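Local coordinates for protein CPn_0803/CP_1068/CPj0803/CpB0832 (Chlamydophila pneumoniae, PDB 3Q9D), which is of unknown function but is probably linked to the chlamydial type III secretion system, perhaps as a component of its needle tip, at residues R156-R159 with Q163-L166; T69-F74 with M95-K100; N49-L54 with H114-E119. All blocks are in the same frame, centred on the assembly; numbering follows the deposited sequence.

Contact 1: residues R156-R159 with Q163-L166; sequences RLAR and QEFL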
loop_
_atom_site.group_PDB
_atom_site.type_symbol
_atom_site.label_atom_id
_atom_site.label_comp_id
_atom_site.label_asym_id
_atom_site.label_seq_id
_atom_site.Cartn_x
_atom_site.Cartn_y
_atom_site.Cartn_z
ATOM N N ARG A 156 -9.152 14.402 1.686
ATOM C CA ARG A 156 -8.960 13.140 0.989
ATOM C C ARG A 156 -8.826 13.392 -0.503
ATOM O O ARG A 156 -9.718 13.953 -1.105
ATOM C CB ARG A 156 -10.143 12.188 1.268
ATOM C CG ARG A 156 -10.160 11.656 2.685
ATOM C CD ARG A 156 -11.450 10.857 2.944
ATOM N NE ARG A 156 -11.639 10.585 4.364
ATOM C CZ ARG A 156 -10.952 9.663 5.036
ATOM N NH1 ARG A 156 -10.027 8.931 4.416
ATOM N NH2 ARG A 156 -11.183 9.486 6.330
ATOM N N LEU A 157 -7.706 12.971 -1.081
ATOM C CA LEU A 157 -7.303 13.091 -2.477
ATOM C C LEU A 157 -7.637 11.822 -3.256
ATOM O O LEU A 157 -7.208 10.804 -2.714
ATOM C CB LEU A 157 -5.807 13.392 -2.579
ATOM C CG LEU A 157 -5.364 14.787 -2.132
ATOM C CD1 LEU A 157 -5.791 15.838 -3.146
ATOM C CD2 LEU A 157 -5.919 15.110 -0.753
ATOM N N ALA A 158 -8.473 11.788 -4.294
ATOM C CA ALA A 158 -8.762 10.539 -4.999
ATOM C C ALA A 158 -8.298 10.728 -6.416
ATOM O O ALA A 158 -8.559 11.776 -7.020
ATOM C CB ALA A 158 -10.285 10.229 -4.970
ATOM N N ARG A 159 -7.611 9.728 -6.951
ATOM C CA ARG A 159 -7.167 9.778 -8.338
ATOM C C ARG A 159 -8.127 9.056 -9.280
ATOM O O ARG A 159 -9.002 8.308 -8.839
ATOM C CB ARG A 159 -5.784 9.169 -8.454
ATOM C CG ARG A 159 -4.769 9.822 -7.522
ATOM C CD ARG A 159 -3.348 9.396 -7.819
ATOM N NE ARG A 159 -3.218 7.943 -7.992
ATOM C CZ ARG A 159 -2.056 7.295 -7.929
ATOM N NH1 ARG A 159 -0.933 7.968 -7.702
ATOM N NH2 ARG A 159 -2.004 5.980 -8.111
ATOM N N GLN A 163 -7.246 5.266 -6.310
ATOM C CA GLN A 163 -6.413 5.331 -5.100
ATOM C C GLN A 163 -6.662 6.653 -4.414
ATOM O O GLN A 163 -6.925 7.657 -5.074
ATOM C CB GLN A 163 -4.932 5.215 -5.473
ATOM C CG GLN A 163 -4.631 3.894 -6.193
ATOM C CD GLN A 163 -3.165 3.533 -6.181
ATOM O OE1 GLN A 163 -2.428 3.907 -5.261
ATOM N NE2 GLN A 163 -2.725 2.800 -7.209
ATOM N N GLU A 164 -6.624 6.646 -3.093
ATOM C CA GLU A 164 -6.908 7.854 -2.312
ATOM C C GLU A 164 -5.779 8.100 -1.322
ATOM O O GLU A 164 -5.049 7.174 -0.955
ATOM C CB GLU A 164 -8.205 7.669 -1.524
ATOM C CG GLU A 164 -9.472 7.490 -2.405
ATOM C CD GLU A 164 -10.735 7.230 -1.567
ATOM O OE1 GLU A 164 -10.604 6.711 -0.429
ATOM O OE2 GLU A 164 -11.855 7.528 -2.050
ATOM N N PHE A 165 -5.666 9.330 -0.850
ATOM C CA PHE A 165 -4.627 9.647 0.121
ATOM C C PHE A 165 -5.246 10.597 1.122
ATOM O O PHE A 165 -5.888 11.564 0.728
ATOM C CB PHE A 165 -3.462 10.330 -0.591
ATOM C CG PHE A 165 -2.185 10.409 0.219
ATOM C CD1 PHE A 165 -1.548 9.254 0.661
ATOM C CD2 PHE A 165 -1.590 11.641 0.469
ATOM C CE1 PHE A 165 -0.353 9.325 1.350
ATOM C CE2 PHE A 165 -0.369 11.723 1.158
ATOM C CZ PHE A 165 0.240 10.565 1.596
ATOM N N LEU A 166 -5.061 10.324 2.413
ATOM C CA LEU A 166 -5.554 11.230 3.453
ATOM C C LEU A 166 -4.466 12.237 3.786
ATOM O O LEU A 166 -3.311 11.851 3.998
ATOM C CB LEU A 166 -5.892 10.423 4.713
ATOM C CG LEU A 166 -6.509 11.142 5.926
ATOM C CD1 LEU A 166 -7.331 10.164 6.755
ATOM C CD2 LEU A 166 -5.396 11.753 6.782
HETATM O O HOH W 1 -9.121 8.554 1.772
#
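A beta hairpin joins strand 150-159 to strand 164-170, and residues Arg156-Arg159 and Gln163-Leu166 form its antiparallel end beside the turn. Leu157 and Phe165 make the hydrogen-bonded pair. Leu157 N donates to Phe165 O over 2.9 Å. In return, Phe165 N donates to Leu157 O over 2.8 Å. Leu157 O also takes a CA-H...O contact from Glu164 CA at 3.0 Å. Nearer the turn, Arg159 N donates to Gln163 O over 2.9 Å.

Arg156, Ala158, Glu164 and Leu166 share one face of the sheet. Arg156 is extended from CG to NE, which carries its guanidinium obliquely across Leu166, where NH1 lies 3.8 Å from CD1. The same NH1 binds a water in the plane of the guanidinium, and this water donates a longer bond of 3.2 Å to Glu164 OE1. The Glu164 carboxylate is also hydrogen-bonded to Thr69 OG1 and Tyr68 N of a third subunit. Glu164 CG packs against Ala158 CB at 3.8 Å.

By the turn, Arg159 and Gln163 run side by side, guanidinium and amide planes 50° apart. Arg159 NH2 comes to 3.3 Å from Gln163 CD without bonding the amide; it forms a salt bridge to Asp161 in the turn, while NH1 bonds Leu166 O of a second subunit. The chemistry thus divides the work: backbone bonds fix the strand pairing, a water links Arg156 to Glu164, and the polar ends of Glu164 and Arg159 extend the hairpin's bonding to the turn and to two neighbouring subunits.

Contact 2: residues T69-F74 with M95-K100; sequences TTFREF and MLINGK
Phe74, on helix 70-82, reaches across to Leu96 and Ile97 near the end of helix 86-98, and its path illustrates how side chains from both helices meet across a wide gap. The nearest CA atoms of the two segments, those of Phe74 and Leu96, are 10.1 Å apart. CB leaves the backbone toward the opposite helix, and CG, roughly opposite the backbone N (chi1 155°), sends the far end of the ring between Leu96 and Ile97. That far end does the touching. CE1 meets Leu96 CD1 at 3.9 Å, a methyl lying at the ring edge and in its plane. CZ comes within 4.1 Å of Leu96 CB, while CE2, on the other flank, lies 4.0 Å from Ile97 CG1, which approaches obliquely.

Ile97 serves a second ring as well. Its CD1 lies 4.1 Å from Phe71 CZ, near the plane of that ring and at its edge, the two side chains crossing at about a right angle. Phe71 and Phe74 are one turn apart on their helix, and the isoleucine tip touches both. No hydrogen bond crosses between the segments.

Beyond the pair, Leu58 of helix 48-61 and Ile124 of helix 107-133 each pack against both Phe74 and Leu96. Phenylalanine rings packed, partly by their edges, among branched aliphatic chains, with further helices contributing to the same interior, are characteristic of the hydrophobic core of an alpha-helical bundle.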
loop_
_atom_site.group_PDB
_atom_site.type_symbol
_atom_site.label_atom_id
_atom_site.label_comp_id
_atom_site.label_asym_id
_atom_site.label_seq_id
_atom_site.Cartn_x
_atom_site.Cartn_y
_atom_site.Cartn_z
ATOM N N THR A 69 -2.967 -2.532 -16.021
ATOM C CA THR A 69 -2.829 -3.558 -17.041
ATOM C C THR A 69 -4.180 -4.019 -17.630
ATOM O O THR A 69 -4.203 -4.827 -18.565
ATOM C CB THR A 69 -2.138 -4.831 -16.507
ATOM O OG1 THR A 69 -2.936 -5.393 -15.465
ATOM C CG2 THR A 69 -0.720 -4.537 -15.985
ATOM N N THR A 70 -5.273 -3.545 -17.054
ATOM C CA THR A 70 -6.593 -4.114 -17.323
ATOM C C THR A 70 -7.066 -3.873 -18.762
ATOM O O THR A 70 -7.654 -4.772 -19.391
ATOM C CB THR A 70 -7.637 -3.578 -16.342
ATOM O OG1 THR A 70 -7.220 -3.883 -15.008
ATOM C CG2 THR A 70 -9.052 -4.196 -16.618
ATOM N N PHE A 71 -6.798 -2.692 -19.304
ATOM C CA PHE A 71 -7.198 -2.475 -20.690
ATOM C C PHE A 71 -6.462 -3.414 -21.637
ATOM O O PHE A 71 -7.050 -4.016 -22.539
ATOM C CB PHE A 71 -6.985 -1.030 -21.147
ATOM C CG PHE A 71 -7.488 -0.803 -22.539
ATOM C CD1 PHE A 71 -8.849 -0.799 -22.790
ATOM C CD2 PHE A 71 -6.613 -0.688 -23.598
ATOM C CE1 PHE A 71 -9.336 -0.612 -24.081
ATOM C CE2 PHE A 71 -7.084 -0.513 -24.907
ATOM C CZ PHE A 71 -8.445 -0.487 -25.147
ATOM N N ARG A 72 -5.166 -3.582 -21.414
ATOM C CA ARG A 72 -4.417 -4.526 -22.226
ATOM C C ARG A 72 -4.861 -5.965 -22.004
ATOM O O ARG A 72 -4.837 -6.776 -22.927
ATOM C CB ARG A 72 -2.906 -4.351 -22.009
ATOM C CG ARG A 72 -2.344 -3.303 -22.992
ATOM C CD ARG A 72 -0.919 -2.908 -22.697
ATOM N NE ARG A 72 -0.797 -2.215 -21.417
ATOM C CZ ARG A 72 0.209 -1.403 -21.098
ATOM N NH1 ARG A 72 1.174 -1.174 -21.976
ATOM N NH2 ARG A 72 0.240 -0.812 -19.905
ATOM N N GLU A 73 -5.273 -6.285 -20.783
ATOM C CA GLU A 73 -5.739 -7.640 -20.511
ATOM C C GLU A 73 -7.040 -7.913 -21.273
ATOM O O GLU A 73 -7.234 -8.992 -21.831
ATOM C CB GLU A 73 -5.959 -7.841 -19.006
ATOM C CG GLU A 73 -6.305 -9.276 -18.643
ATOM C CD GLU A 73 -6.370 -9.515 -17.127
ATOM O OE1 GLU A 73 -6.351 -8.522 -16.364
ATOM O OE2 GLU A 73 -6.449 -10.704 -16.714
ATOM N N PHE A 74 -7.923 -6.920 -21.288
ATOM C CA PHE A 74 -9.131 -6.966 -22.091
ATOM C C PHE A 74 -8.836 -7.151 -23.598
ATOM O O PHE A 74 -9.464 -7.969 -24.270
ATOM C CB PHE A 74 -9.948 -5.689 -21.857
ATOM C CG PHE A 74 -10.852 -5.334 -22.999
ATOM C CD1 PHE A 74 -12.049 -6.011 -23.197
ATOM C CD2 PHE A 74 -10.508 -4.311 -23.877
ATOM C CE1 PHE A 74 -12.903 -5.674 -24.282
ATOM C CE2 PHE A 74 -11.349 -3.968 -24.946
ATOM C CZ PHE A 74 -12.533 -4.647 -25.147
ATOM N N MET A 95 -18.137 -2.964 -30.508
ATOM C CA MET A 95 -19.233 -3.254 -29.588
ATOM C C MET A 95 -18.918 -2.793 -28.154
ATOM O O MET A 95 -19.687 -2.030 -27.539
ATOM C CB MET A 95 -19.530 -4.759 -29.581
ATOM C CG MET A 95 -20.547 -5.168 -28.518
ATOM S SD MET A 95 -20.600 -6.951 -28.191
ATOM C CE MET A 95 -20.703 -7.575 -29.868
ATOM N N LEU A 96 -17.782 -3.247 -27.628
ATOM C CA LEU A 96 -17.459 -3.094 -26.194
ATOM C C LEU A 96 -16.758 -1.783 -25.821
ATOM O O LEU A 96 -16.875 -1.313 -24.691
ATOM C CB LEU A 96 -16.625 -4.283 -25.709
ATOM C CG LEU A 96 -17.352 -5.630 -25.802
ATOM C CD1 LEU A 96 -16.408 -6.771 -25.463
ATOM C CD2 LEU A 96 -18.556 -5.634 -24.874
ATOM N N ILE A 97 -16.016 -1.210 -26.761
ATOM C CA ILE A 97 -15.384 0.087 -26.522
ATOM C C ILE A 97 -16.325 1.226 -26.927
ATOM O O ILE A 97 -16.497 2.188 -26.176
ATOM C CB ILE A 97 -14.038 0.212 -27.264
ATOM C CG1 ILE A 97 -13.006 -0.757 -26.671
ATOM C CG2 ILE A 97 -13.506 1.624 -27.181
ATOM C CD1 ILE A 97 -11.715 -0.860 -27.530
ATOM N N ASN A 98 -16.967 1.095 -28.090
ATOM C CA ASN A 98 -17.836 2.155 -28.618
ATOM C C ASN A 98 -19.350 1.954 -28.447
ATOM O O ASN A 98 -20.117 2.839 -28.789
ATOM C CB ASN A 98 -17.527 2.409 -30.101
ATOM C CG ASN A 98 -16.128 2.939 -30.307
ATOM O OD1 ASN A 98 -15.577 3.571 -29.411
ATOM N ND2 ASN A 98 -15.539 2.678 -31.475
ATOM N N GLY A 99 -19.775 0.799 -27.941
ATOM C CA GLY A 99 -21.195 0.484 -27.832
ATOM C C GLY A 99 -21.927 0.370 -29.173
ATOM O O GLY A 99 -23.161 0.494 -29.242
ATOM N N LYS A 100 -21.176 0.121 -30.244
ATOM C CA LYS A 100 -21.737 0.112 -31.604
ATOM C C LYS A 100 -21.707 -1.286 -32.206
ATOM O O LYS A 100 -20.702 -2.005 -32.090
ATOM C CB LYS A 100 -20.952 1.100 -32.479
ATOM C CG LYS A 100 -21.236 1.046 -33.979
ATOM C CD LYS A 100 -22.701 1.338 -34.310
ATOM C CE LYS A 100 -22.867 1.898 -35.731
ATOM N NZ LYS A 100 -22.263 1.031 -36.787
#

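Contact 3: residues N49-L54 with H114-E119; sequences NVFLLL and HSLIAE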
loop_
_atom_site.group_PDB
_atom_site.type_symbol
_atom_site.label_atom_id
_atom_site.label_comp_id
_atom_site.label_asym_id
_atom_site.label_seq_id
_atom_site.Cartn_x
_atom_site.Cartn_y
_atom_site.Cartn_z
ATOM N N ASN A 49 -21.689 -19.746 -28.666
ATOM C CA ASN A 49 -20.711 -20.098 -27.667
ATOM C C ASN A 49 -19.689 -18.978 -27.454
ATOM O O ASN A 49 -19.165 -18.829 -26.348
ATOM C CB ASN A 49 -20.021 -21.408 -28.030
ATOM C CG ASN A 49 -19.629 -22.209 -26.808
ATOM O OD1 ASN A 49 -20.302 -22.155 -25.773
ATOM N ND2 ASN A 49 -18.531 -22.951 -26.911
ATOM N N VAL A 50 -19.424 -18.184 -28.497
ATOM C CA VAL A 50 -18.417 -17.126 -28.427
ATOM C C VAL A 50 -18.840 -16.012 -27.468
ATOM O O VAL A 50 -18.033 -15.503 -26.704
ATOM C CB VAL A 50 -18.113 -16.521 -29.822
ATOM C CG1 VAL A 50 -17.075 -15.412 -29.718
ATOM C CG2 VAL A 50 -17.637 -17.605 -30.779
ATOM N N PHE A 51 -20.111 -15.629 -27.531
ATOM C CA PHE A 51 -20.616 -14.608 -26.639
ATOM C C PHE A 51 -20.541 -15.099 -25.211
ATOM O O PHE A 51 -20.270 -14.322 -24.302
ATOM C CB PHE A 51 -22.055 -14.230 -26.978
ATOM C CG PHE A 51 -22.179 -13.404 -28.239
ATOM C CD1 PHE A 51 -22.207 -12.019 -28.175
ATOM C CD2 PHE A 51 -22.246 -14.017 -29.485
ATOM C CE1 PHE A 51 -22.310 -11.259 -29.327
ATOM C CE2 PHE A 51 -22.349 -13.260 -30.642
ATOM C CZ PHE A 51 -22.380 -11.879 -30.557
ATOM N N LEU A 52 -20.877 -16.368 -24.998
ATOM C CA LEU A 52 -20.842 -16.942 -23.656
ATOM C C LEU A 52 -19.431 -17.015 -23.079
ATOM O O LEU A 52 -19.205 -16.666 -21.923
ATOM C CB LEU A 52 -21.476 -18.334 -23.655
ATOM C CG LEU A 52 -21.768 -18.941 -22.281
ATOM C CD1 LEU A 52 -22.639 -18.009 -21.455
ATOM C CD2 LEU A 52 -22.419 -20.307 -22.422
ATOM N N LEU A 53 -18.490 -17.490 -23.885
ATOM C CA LEU A 53 -17.096 -17.573 -23.470
ATOM C C LEU A 53 -16.517 -16.186 -23.207
ATOM O O LEU A 53 -15.783 -15.982 -22.243
ATOM C CB LEU A 53 -16.264 -18.294 -24.530
ATOM C CG LEU A 53 -15.958 -19.771 -24.278
ATOM C CD1 LEU A 53 -16.650 -20.641 -25.314
ATOM C CD2 LEU A 53 -14.457 -20.010 -24.292
ATOM N N LEU A 54 -16.857 -15.235 -24.072
ATOM C CA LEU A 54 -16.376 -13.870 -23.938
ATOM C C LEU A 54 -16.892 -13.244 -22.653
ATOM O O LEU A 54 -16.155 -12.562 -21.947
ATOM C CB LEU A 54 -16.812 -13.035 -25.140
ATOM C CG LEU A 54 -16.341 -11.582 -25.174
ATOM C CD1 LEU A 54 -14.827 -11.509 -25.097
ATOM C CD2 LEU A 54 -16.853 -10.890 -26.424
ATOM N N HIS A 114 -26.129 -6.587 -26.296
ATOM C CA HIS A 114 -26.614 -5.475 -25.467
ATOM C C HIS A 114 -26.278 -5.688 -23.998
ATOM O O HIS A 114 -25.945 -4.745 -23.296
ATOM C CB HIS A 114 -28.116 -5.231 -25.662
ATOM C CG HIS A 114 -28.443 -4.650 -27.003
ATOM N ND1 HIS A 114 -27.578 -3.820 -27.675
ATOM C CD2 HIS A 114 -29.522 -4.798 -27.804
ATOM C CE1 HIS A 114 -28.115 -3.467 -28.831
ATOM N NE2 HIS A 114 -29.291 -4.046 -28.931
ATOM N N SER A 115 -26.342 -6.935 -23.542
ATOM C CA SER A 115 -26.037 -7.234 -22.149
ATOM C C SER A 115 -24.543 -6.983 -21.874
ATOM O O SER A 115 -24.173 -6.423 -20.829
ATOM C CB SER A 115 -26.401 -8.689 -21.827
ATOM O OG SER A 115 -26.053 -9.013 -20.501
ATOM N N LEU A 116 -23.692 -7.399 -22.810
ATOM C CA LEU A 116 -22.243 -7.206 -22.674
ATOM C C LEU A 116 -21.892 -5.727 -22.687
ATOM O O LEU A 116 -21.023 -5.267 -21.935
ATOM C CB LEU A 116 -21.485 -7.899 -23.804
ATOM C CG LEU A 116 -21.443 -9.432 -23.763
ATOM C CD1 LEU A 116 -20.719 -9.948 -25.018
ATOM C CD2 LEU A 116 -20.785 -9.967 -22.465
ATOM N N ILE A 117 -22.581 -4.974 -23.531
ATOM C CA ILE A 117 -22.359 -3.535 -23.599
ATOM C C ILE A 117 -22.721 -2.899 -22.258
ATOM O O ILE A 117 -21.943 -2.121 -21.692
ATOM C CB ILE A 117 -23.180 -2.888 -24.742
ATOM C CG1 ILE A 117 -22.583 -3.294 -26.097
ATOM C CG2 ILE A 117 -23.173 -1.375 -24.606
ATOM C CD1 ILE A 117 -23.442 -2.838 -27.318
ATOM N N ALA A 118 -23.896 -3.255 -21.739
ATOM C CA ALA A 118 -24.371 -2.698 -20.482
ATOM C C ALA A 118 -23.423 -3.061 -19.346
ATOM O O ALA A 118 -23.090 -2.222 -18.516
ATOM C CB ALA A 118 -25.799 -3.184 -20.172
ATOM N N GLU A 119 -22.980 -4.313 -19.305
ATOM C CA GLU A 119 -22.113 -4.741 -18.213
ATOM C C GLU A 119 -20.669 -4.199 -18.307
ATOM O O GLU A 119 -20.038 -3.872 -17.297
ATOM C CB GLU A 119 -22.117 -6.269 -18.104
ATOM C CG GLU A 119 -21.389 -6.801 -16.855
ATOM C CD GLU A 119 -21.694 -8.277 -16.594
ATOM O OE1 GLU A 119 -22.534 -8.850 -17.326
ATOM O OE2 GLU A 119 -21.110 -8.863 -15.652
#
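Apolar packing accounts for everything that passes between segments 49-54 and 114-119, and it converges on a single methyl group. Leu116 points toward the facing helix, and its CD1 lies 4.1 Å from Phe51 CD1, approaching the ring at its edge and near its plane. The same CD1 lies 4.2 Å from Leu54 CD2. With chi1 of -72°, CG of Leu116 stands opposite its own carbonyl carbon, and with chi2 of 176° the branch bearing CD1 extends outward to both partners. Phe51 and Leu54, one turn apart on their helix, thus receive one leucine tip between them. The closest CA atoms, of Phe51 and Leu116, are 8.6 Å apart.

Polar interactions lie elsewhere. Within each segment the backbone is held by its own helical bonds, such as Leu54 N to Val50 O, and Glu119 forms a salt bridge to Lys59, linking the same two helices farther along.

Neighbouring helices complete the apolar surroundings: Phe92 packs on Leu54, and Leu96 on Leu116. With all three touching residues buried and only carbon meeting carbon, association between the two segments rests on van der Waals contact and exclusion of water, with no hydrogen bond between them.

Contacts 2 and 3 belong to one helical interior, whereas contact 1 lies in the sheet on the opposite side of the chain's centre. The two helical contacts are buried, their centres about 12 Å apart, and they touch directly: Leu96 packs on the backbone of Leu116, and Met95 on Phe51 and Ile117. Between them they join four helices, each pairing different ones. Contact 1 is only partly buried and stands about 26 Å and 33 Å, centre to centre, from contacts 2 and 3. Its chemistry differs accordingly, with directional backbone bonds, water and charge in place of carbon packing. Assembly nevertheless links helices to sheet, since Arg72 forms a salt bridge to Asp143 of a fourth subunit.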